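Local atomic coordinates of inactive dihydroorotase-like domain (Chaetomium thermophilum, PDB entry 5NNL), a protein that has no catalytic activity of its own and is built as a TIM-type beta/alpha barrel of the amidohydrolase kind with a beta-rich part beside it. Residues S183-Q188 and L243-T248; R43-S48 and I218-Y223. One frame throughout, in Å; residues are numbered along the deposited sequence.

Contact 1. Residues S183-Q188 and L243-T248; sequences SLFLSQ and LPLLLT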
loop_
_atom_site.group_PDB
_atom_site.type_symbol
_atom_site.label_atom_id
_atom_site.label_comp_id
_atom_site.label_asym_id
_atom_site.label_seq_id
_atom_site.Cartn_x
_atom_site.Cartn_y
_atom_site.Cartn_z
ATOM N N SER A 183 7.000 1.437 -9.193
ATOM C CA SER A 183 8.446 1.613 -9.098
ATOM C C SER A 183 9.204 0.589 -9.935
ATOM O O SER A 183 10.314 0.873 -10.399
ATOM C CB SER A 183 8.896 1.516 -7.641
ATOM O OG SER A 183 8.404 2.595 -6.869
ATOM N N LEU A 184 8.640 -0.605 -10.125
ATOM C CA LEU A 184 9.331 -1.645 -10.879
ATOM C C LEU A 184 9.202 -1.476 -12.386
ATOM O O LEU A 184 9.965 -2.103 -13.130
ATOM C CB LEU A 184 8.804 -3.026 -10.481
ATOM C CG LEU A 184 9.113 -3.529 -9.066
ATOM C CD1 LEU A 184 8.642 -4.963 -8.904
ATOM C CD2 LEU A 184 10.598 -3.425 -8.735
ATOM N N PHE A 185 8.271 -0.644 -12.854
ATOM C CA PHE A 185 7.991 -0.518 -14.277
ATOM C C PHE A 185 8.064 0.915 -14.788
ATOM O O PHE A 185 7.806 1.144 -15.976
ATOM C CB PHE A 185 6.610 -1.108 -14.585
ATOM C CG PHE A 185 6.450 -2.518 -14.117
ATOM C CD1 PHE A 185 6.907 -3.568 -14.890
ATOM C CD2 PHE A 185 5.853 -2.795 -12.898
ATOM C CE1 PHE A 185 6.773 -4.866 -14.461
ATOM C CE2 PHE A 185 5.710 -4.096 -12.461
ATOM C CZ PHE A 185 6.172 -5.133 -13.244
ATOM N N LEU A 186 8.407 1.879 -13.932
ATOM C CA LEU A 186 8.627 3.265 -14.327
ATOM C C LEU A 186 9.878 3.777 -13.635
ATOM O O LEU A 186 10.082 3.516 -12.445
ATOM C CB LEU A 186 7.443 4.169 -13.960
ATOM C CG LEU A 186 6.091 3.854 -14.595
ATOM C CD1 LEU A 186 5.003 4.634 -13.886
ATOM C CD2 LEU A 186 6.093 4.176 -16.078
ATOM N N SER A 187 10.705 4.517 -14.378
ATOM C CA SER A 187 11.954 5.059 -13.855
ATOM C C SER A 187 12.135 6.485 -14.368
ATOM O O SER A 187 11.315 7.005 -15.130
ATOM C CB SER A 187 13.147 4.181 -14.251
ATOM O OG SER A 187 13.504 4.382 -15.608
ATOM N N GLN A 188 13.230 7.121 -13.943
ATOM C CA GLN A 188 13.535 8.475 -14.393
ATOM C C GLN A 188 13.900 8.527 -15.869
ATOM O O GLN A 188 13.898 9.613 -16.457
ATOM C CB GLN A 188 14.662 9.067 -13.547
ATOM C CG GLN A 188 14.157 9.752 -12.287
ATOM C CD GLN A 188 15.265 10.092 -11.313
ATOM O OE1 GLN A 188 16.349 10.511 -11.713
ATOM N NE2 GLN A 188 15.001 9.903 -10.026
ATOM N N LEU A 243 -1.769 -5.207 -10.566
ATOM C CA LEU A 243 -1.650 -6.655 -10.677
ATOM C C LEU A 243 -1.356 -7.068 -12.118
ATOM O O LEU A 243 -0.483 -7.916 -12.342
ATOM C CB LEU A 243 -2.917 -7.336 -10.147
ATOM C CG LEU A 243 -2.958 -8.865 -10.140
ATOM C CD1 LEU A 243 -1.836 -9.431 -9.298
ATOM C CD2 LEU A 243 -4.312 -9.343 -9.620
ATOM N N PRO A 244 -2.044 -6.506 -13.120
ATOM C CA PRO A 244 -1.697 -6.868 -14.506
ATOM C C PRO A 244 -0.246 -6.594 -14.854
ATOM O O PRO A 244 0.378 -7.406 -15.549
ATOM C CB PRO A 244 -2.659 -6.015 -15.341
ATOM C CG PRO A 244 -3.801 -5.751 -14.450
ATOM C CD PRO A 244 -3.260 -5.678 -13.059
ATOM N N LEU A 245 0.306 -5.461 -14.404
ATOM C CA LEU A 245 1.732 -5.209 -14.592
ATOM C C LEU A 245 2.562 -6.361 -14.042
ATOM O O LEU A 245 3.518 -6.813 -14.683
ATOM C CB LEU A 245 2.129 -3.895 -13.915
ATOM C CG LEU A 245 1.726 -2.595 -14.615
ATOM C CD1 LEU A 245 1.889 -1.409 -13.672
ATOM C CD2 LEU A 245 2.547 -2.387 -15.879
ATOM N N LEU A 246 2.200 -6.856 -12.857
ATOM C CA LEU A 246 2.919 -7.984 -12.272
ATOM C C LEU A 246 2.684 -9.259 -13.066
ATOM O O LEU A 246 3.625 -10.014 -13.333
ATOM C CB LEU A 246 2.484 -8.182 -10.822
ATOM C CG LEU A 246 2.809 -7.035 -9.868
ATOM C CD1 LEU A 246 2.046 -7.208 -8.564
ATOM C CD2 LEU A 246 4.304 -6.958 -9.615
ATOM N N LEU A 247 1.432 -9.522 -13.442
ATOM C CA LEU A 247 1.132 -10.742 -14.179
ATOM C C LEU A 247 1.733 -10.707 -15.576
ATOM O O LEU A 247 2.086 -11.757 -16.122
ATOM C CB LEU A 247 -0.379 -10.950 -14.239
ATOM C CG LEU A 247 -1.056 -11.081 -12.872
ATOM C CD1 LEU A 247 -2.547 -11.248 -13.041
ATOM C CD2 LEU A 247 -0.483 -12.240 -12.071
ATOM N N THR A 248 1.857 -9.520 -16.169
ATOM C CA THR A 248 2.583 -9.403 -17.427
ATOM C C THR A 248 4.041 -9.809 -17.247
ATOM O O THR A 248 4.626 -10.456 -18.122
ATOM C CB THR A 248 2.472 -7.972 -17.958
ATOM O OG1 THR A 248 1.088 -7.628 -18.112
ATOM C CG2 THR A 248 3.180 -7.828 -19.306
#

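Contact 2. Residues R43-S48 and I218-Y223; sequences RIMPVS and IGSLPY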
loop_
_atom_site.group_PDB
_atom_site.type_symbol
_atom_site.label_atom_id
_atom_site.label_comp_id
_atom_site.label_asym_id
_atom_site.label_seq_id
_atom_site.Cartn_x
_atom_site.Cartn_y
_atom_site.Cartn_z
ATOM N N ARG A 43 -5.158 -1.573 3.613
ATOM C CA ARG A 43 -4.798 -0.619 4.650
ATOM C C ARG A 43 -4.837 0.778 4.052
ATOM O O ARG A 43 -4.246 1.025 2.995
ATOM C CB ARG A 43 -3.413 -0.915 5.226
ATOM C CG ARG A 43 -2.840 0.234 6.052
ATOM C CD ARG A 43 -1.473 -0.073 6.639
ATOM N NE ARG A 43 -0.899 1.136 7.215
ATOM C CZ ARG A 43 -0.340 2.112 6.504
ATOM N NH1 ARG A 43 -0.264 2.022 5.180
ATOM N NH2 ARG A 43 0.142 3.183 7.117
ATOM N N ILE A 44 -5.539 1.679 4.724
ATOM C CA ILE A 44 -5.711 3.044 4.249
ATOM C C ILE A 44 -4.525 3.877 4.714
ATOM O O ILE A 44 -4.205 3.909 5.909
ATOM C CB ILE A 44 -7.038 3.633 4.755
ATOM C CG1 ILE A 44 -8.206 2.685 4.443
ATOM C CG2 ILE A 44 -7.282 4.997 4.138
ATOM C CD1 ILE A 44 -8.363 2.351 2.973
ATOM N N MET A 45 -3.872 4.544 3.773
ATOM C CA MET A 45 -2.730 5.388 4.100
ATOM C C MET A 45 -3.201 6.568 4.942
ATOM O O MET A 45 -4.057 7.339 4.487
ATOM C CB MET A 45 -2.050 5.880 2.827
ATOM C CG MET A 45 -1.504 4.757 1.951
ATOM S SD MET A 45 -0.697 5.351 0.457
ATOM C CE MET A 45 0.729 6.181 1.153
ATOM N N PRO A 46 -2.681 6.755 6.158
ATOM C CA PRO A 46 -3.191 7.843 7.012
ATOM C C PRO A 46 -2.928 9.237 6.463
ATOM O O PRO A 46 -3.596 10.184 6.894
ATOM C CB PRO A 46 -2.465 7.618 8.346
ATOM C CG PRO A 46 -1.235 6.830 7.998
ATOM C CD PRO A 46 -1.593 5.998 6.800
ATOM N N VAL A 47 -1.990 9.399 5.535
ATOM C CA VAL A 47 -1.684 10.695 4.940
ATOM C C VAL A 47 -2.439 10.795 3.621
ATOM O O VAL A 47 -2.246 9.969 2.720
ATOM C CB VAL A 47 -0.170 10.875 4.737
ATOM C CG1 VAL A 47 0.140 12.155 3.964
ATOM C CG2 VAL A 47 0.550 10.882 6.091
ATOM N N SER A 48 -3.292 11.807 3.501
ATOM C CA SER A 48 -4.119 12.000 2.322
ATOM C C SER A 48 -3.686 13.275 1.585
ATOM O O SER A 48 -2.565 13.768 1.782
ATOM C CB SER A 48 -5.591 12.001 2.751
ATOM O OG SER A 48 -5.835 12.917 3.805
ATOM N N ILE A 218 0.409 -0.653 -3.666
ATOM C CA ILE A 218 0.077 0.333 -4.684
ATOM C C ILE A 218 0.620 1.702 -4.303
ATOM O O ILE A 218 1.349 2.330 -5.077
ATOM C CB ILE A 218 -1.447 0.355 -4.902
ATOM C CG1 ILE A 218 -1.895 -1.039 -5.360
ATOM C CG2 ILE A 218 -1.829 1.454 -5.895
ATOM C CD1 ILE A 218 -3.288 -1.107 -5.897
ATOM N N GLY A 219 0.289 2.169 -3.100
ATOM C CA GLY A 219 0.911 3.350 -2.546
ATOM C C GLY A 219 0.304 4.638 -3.066
ATOM O O GLY A 219 -0.712 4.660 -3.768
ATOM N N SER A 220 0.951 5.741 -2.695
ATOM C CA SER A 220 0.587 7.057 -3.195
ATOM C C SER A 220 1.356 7.425 -4.454
ATOM O O SER A 220 1.104 8.487 -5.030
ATOM C CB SER A 220 0.823 8.122 -2.115
ATOM O OG SER A 220 2.191 8.182 -1.741
ATOM N N LEU A 221 2.273 6.564 -4.896
ATOM C CA LEU A 221 3.058 6.867 -6.089
ATOM C C LEU A 221 2.194 7.062 -7.326
ATOM O O LEU A 221 2.462 8.011 -8.085
ATOM C CB LEU A 221 4.096 5.761 -6.316
ATOM C CG LEU A 221 4.929 5.858 -7.598
ATOM C CD1 LEU A 221 5.629 7.213 -7.703
ATOM C CD2 LEU A 221 5.949 4.727 -7.646
ATOM N N PRO A 222 1.186 6.231 -7.607
ATOM C CA PRO A 222 0.329 6.519 -8.768
ATOM C C PRO A 222 -0.311 7.888 -8.692
ATOM O O PRO A 222 -0.347 8.614 -9.693
ATOM C CB PRO A 222 -0.720 5.398 -8.718
ATOM C CG PRO A 222 -0.072 4.301 -7.941
ATOM C CD PRO A 222 0.794 4.985 -6.927
ATOM N N TYR A 223 -0.819 8.263 -7.517
ATOM C CA TYR A 223 -1.441 9.573 -7.366
ATOM C C TYR A 223 -0.408 10.687 -7.480
ATOM O O TYR A 223 -0.646 11.695 -8.156
ATOM C CB TYR A 223 -2.171 9.661 -6.028
ATOM C CG TYR A 223 -2.901 10.973 -5.853
ATOM C CD1 TYR A 223 -4.216 11.114 -6.271
ATOM C CD2 TYR A 223 -2.268 12.079 -5.293
ATOM C CE1 TYR A 223 -4.886 12.310 -6.128
ATOM C CE2 TYR A 223 -2.932 13.283 -5.146
ATOM C CZ TYR A 223 -4.242 13.389 -5.567
ATOM O OH TYR A 223 -4.923 14.574 -5.434
#

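Contact 1. Residues S183-Q188 and L243-T248
F185 and L245 meet on the flank of a TIM-type barrel, where the end of the short helix 181-185, just after the seventh barrel strand, lies against helix 242-251. The contact buries 173 Å², and F185 is at its centre. With chi1 at -55° its CG stands beside the backbone N and anti to the carbonyl carbon, and this turns the ring toward the side of the second helix. L245 comes in over one face of that ring by its CB: the methylene is 4.2 Å from the centroid and 24° off the ring normal, the geometry of a CH-pi contact. The closest ring atom to this CB is F185 CE2, at 3.9 Å, so the methylene sits nearer the rim than the middle. The F185 and L245 side chains pass one another running opposite ways, and the branch of L245 continues to F301 and L306 instead of following the ring. The helix backbone completes the touch, with L245 O 3.5 Å from F185 CZ; the oxygen lies on the same side of the ring plane as CB but beyond the rim. L246 approaches differently. Its CD2 lies almost in the ring plane, at the edge, 4.3 Å from F185 CE2, so face and edge are touched by consecutive residues of one helical turn. R254 also touches F185, while L243 and L247 of the same helix turn to strand 281-291 and P244 packs on both that strand and 305-315, which ties this helix to the beta-rich part. T248 adds a polar link there through its bond to K307 N; its OG1 also bonds P244 O at 2.7 Å, standing 43° out of the carbonyl plane.

Contact 2. Residues R43-S48 and I218-Y223
M45 is tied through its backbone to A14, while its SD meets S220 N across the contact at 3.6 Å, a packing distance and not a hydrogen bond. The sulfur stands over the flat face of the peptide joining G219 to S220, about 3.5 Å above its plane; its distance to G219 C is 3.7 Å. From there the M45 chain, extended at chi2, bends at chi3 (67°) and carries CE across to S220. The methyl lies alongside the serine, 3.8 Å from S220 CB and at the same distance from S220 OG. In a TIM-type barrel this joins the C-terminal ends of strands 39-44 and 215-217, the second and the eighth, at the mouth where active members of the family carry their catalytic groups. G219, with phi at 81°, turns the chain out of the last strand toward helix 221-228 and presents bare backbone to the sulfur. N11 lies between the two strands: its backbone bonds R43, and its OD1 receives I218 N. R43 NE bonds S97 OG and NH1 bonds I12 O, with a weak bond from NH2 to S77 OG.

Overall arrangement
The two contacts interleave along the chain: 43-48, 183-188, 218-223 and 243-248 follow in that order. Their centres are about 17 Å apart. The centre of contact 2, at the barrel mouth, is about 6 Å from the centre of the chain, whereas that of contact 1, between the barrel and the beta-rich part, is about 15 Å from it. Segments 183-188 and 218-223 meet where S183 OG packs against L221 CD2, 3.3 Å away, and Y182 and F196 also border L221. Helix 221-228 begins at contact 2, and the next helix, 242-251, supplies one side of contact 1. The disulfide C191-C194 closes a short loop soon after 183-188.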